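Local structure of putative D-tyrosyl-tRNA(Tyr) deacylase 2 (Leishmania major, 1TC5) at residues Ile96-Ser101 with Ala124-Phe129. The protein probably hydrolyses D-tyrosyl-tRNA(Tyr) to D-tyrosine and free tRNA(Tyr), as a homodimeric member of the DTD family of D-aminoacyl-tRNA deacylases. Sequence-based numbering, arbitrary orientation.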
# COMPACT_ATOMS: atom_id res chain seq x y z
N ILE A 96 -9.93 1.21 -6.97
CA ILE A 96 -10.40 0.86 -5.62
C ILE A 96 -10.21 -0.63 -5.46
O ILE A 96 -10.68 -1.42 -6.30
CB ILE A 96 -11.92 1.21 -5.45
CG1 ILE A 96 -12.17 2.69 -5.74
CG2 ILE A 96 -12.38 0.87 -4.07
CD1 ILE A 96 -13.62 3.04 -5.98
N VAL A 97 -9.52 -1.00 -4.39
CA VAL A 97 -9.29 -2.38 -4.05
C VAL A 97 -9.82 -2.68 -2.64
O VAL A 97 -9.38 -2.05 -1.67
CB VAL A 97 -7.79 -2.69 -4.11
CG1 VAL A 97 -7.53 -4.17 -4.01
CG2 VAL A 97 -7.19 -2.10 -5.39
N PRO A 98 -10.70 -3.67 -2.51
CA PRO A 98 -11.16 -4.07 -1.19
C PRO A 98 -10.01 -4.77 -0.47
O PRO A 98 -9.42 -5.70 -1.03
CB PRO A 98 -12.33 -5.02 -1.48
CG PRO A 98 -12.07 -5.58 -2.85
CD PRO A 98 -11.27 -4.53 -3.58
N GLN A 99 -9.67 -4.29 0.72
CA GLN A 99 -8.60 -4.85 1.53
C GLN A 99 -9.03 -4.85 2.98
O GLN A 99 -8.56 -4.04 3.76
CB GLN A 99 -7.33 -4.02 1.35
CG GLN A 99 -6.71 -4.15 -0.03
CD GLN A 99 -5.95 -5.45 -0.17
OE1 GLN A 99 -4.81 -5.54 0.32
NE2 GLN A 99 -6.57 -6.48 -0.78
N ALA A 100 -9.90 -5.80 3.32
CA ALA A 100 -10.51 -5.90 4.63
C ALA A 100 -9.46 -6.17 5.70
O ALA A 100 -9.64 -5.80 6.86
CB ALA A 100 -11.57 -6.99 4.62
N SER A 101 -8.35 -6.78 5.28
CA SER A 101 -7.24 -7.16 6.17
C SER A 101 -6.54 -5.97 6.85
O SER A 101 -5.78 -6.17 7.80
CB SER A 101 -6.22 -7.96 5.37
OG SER A 101 -5.87 -7.30 4.16
N ALA A 124 -22.02 -4.95 0.85
CA ALA A 124 -23.01 -3.90 0.62
C ALA A 124 -22.40 -2.51 0.71
O ALA A 124 -22.65 -1.67 -0.14
CB ALA A 124 -24.15 -4.02 1.61
N LEU A 125 -21.59 -2.29 1.74
CA LEU A 125 -20.92 -1.00 1.92
C LEU A 125 -19.94 -0.74 0.78
O LEU A 125 -19.84 0.38 0.27
CB LEU A 125 -20.20 -0.93 3.28
CG LEU A 125 -21.10 -0.90 4.54
CD1 LEU A 125 -20.29 -1.17 5.78
CD2 LEU A 125 -21.80 0.43 4.67
N TYR A 126 -19.23 -1.78 0.36
CA TYR A 126 -18.21 -1.67 -0.69
C TYR A 126 -18.85 -1.30 -2.02
O TYR A 126 -18.39 -0.41 -2.74
CB TYR A 126 -17.47 -2.99 -0.89
CG TYR A 126 -16.51 -2.98 -2.05
CD1 TYR A 126 -15.33 -2.23 -2.00
CD2 TYR A 126 -16.77 -3.70 -3.20
CE1 TYR A 126 -14.45 -2.19 -3.07
CE2 TYR A 126 -15.88 -3.68 -4.27
CZ TYR A 126 -14.72 -2.92 -4.20
OH TYR A 126 -13.83 -2.91 -5.26
N ASP A 127 -19.91 -2.03 -2.34
CA ASP A 127 -20.69 -1.75 -3.52
C ASP A 127 -21.25 -0.32 -3.53
O ASP A 127 -21.20 0.38 -4.54
CB ASP A 127 -21.82 -2.76 -3.62
CG ASP A 127 -22.55 -2.69 -4.92
OD1 ASP A 127 -21.94 -3.06 -5.94
OD2 ASP A 127 -23.73 -2.28 -5.02
N ARG A 128 -21.77 0.11 -2.38
CA ARG A 128 -22.38 1.43 -2.26
C ARG A 128 -21.32 2.51 -2.37
O ARG A 128 -21.52 3.52 -3.04
CB ARG A 128 -23.13 1.53 -0.93
CG ARG A 128 -24.11 2.66 -0.81
CD ARG A 128 -25.39 2.44 -1.57
NE ARG A 128 -26.27 3.61 -1.52
CZ ARG A 128 -27.06 4.02 -2.52
NH1 ARG A 128 -27.10 3.38 -3.69
NH2 ARG A 128 -27.81 5.09 -2.35
N PHE A 129 -20.18 2.26 -1.76
CA PHE A 129 -19.06 3.18 -1.81
C PHE A 129 -18.50 3.36 -3.22
O PHE A 129 -18.20 4.47 -3.62
CB PHE A 129 -17.95 2.70 -0.87
CG PHE A 129 -16.73 3.56 -0.89
CD1 PHE A 129 -16.64 4.67 -0.06
CD2 PHE A 129 -15.67 3.26 -1.74
CE1 PHE A 129 -15.50 5.47 -0.06
CE2 PHE A 129 -14.51 4.05 -1.75
CZ PHE A 129 -14.44 5.16 -0.92
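Pro98 sets its CB over one face of the Tyr126 ring, with CD near the hydroxyl end, and that is where the packing is tight. Pro98 CB sits 4.2 Å from the centroid of the Tyr126 ring, 24° off its normal, a CH-pi contact displaced toward the rim, while Pro98 CD lies 3.9 Å from Tyr126 CZ. With CG anti to the backbone N (chi1 174°), Tyr126 reaches from the helix to the strand. Ile96 runs alongside Tyr126 but points the other way, its CG2 branch 3.8 Å from Tyr126 CE1. No hydrogen bond joins the two segments; the phenol oxygen is instead hydrogen-bonded to Gly172 O, a polar tie at the far end of an otherwise apolar side chain. Phe129, one turn on, packs more loosely: Ile96 CD1 stops 4.4 Å from Phe129 CE2. The solvent side is at Pro98, partly exposed though close against the tyrosine. Strand 96-98 and helix 124-129 run antiparallel (178°), their axes 10.5 Å apart, as helix 119-136 lies on the mixed sheet over strand 93-98. Tyr126 also meets Ser171 of the neighbouring strand 169-171, whereas Phe129 leans on Ile42 of strand 37-45 and on Leu58 and Val62 of helix 55-67.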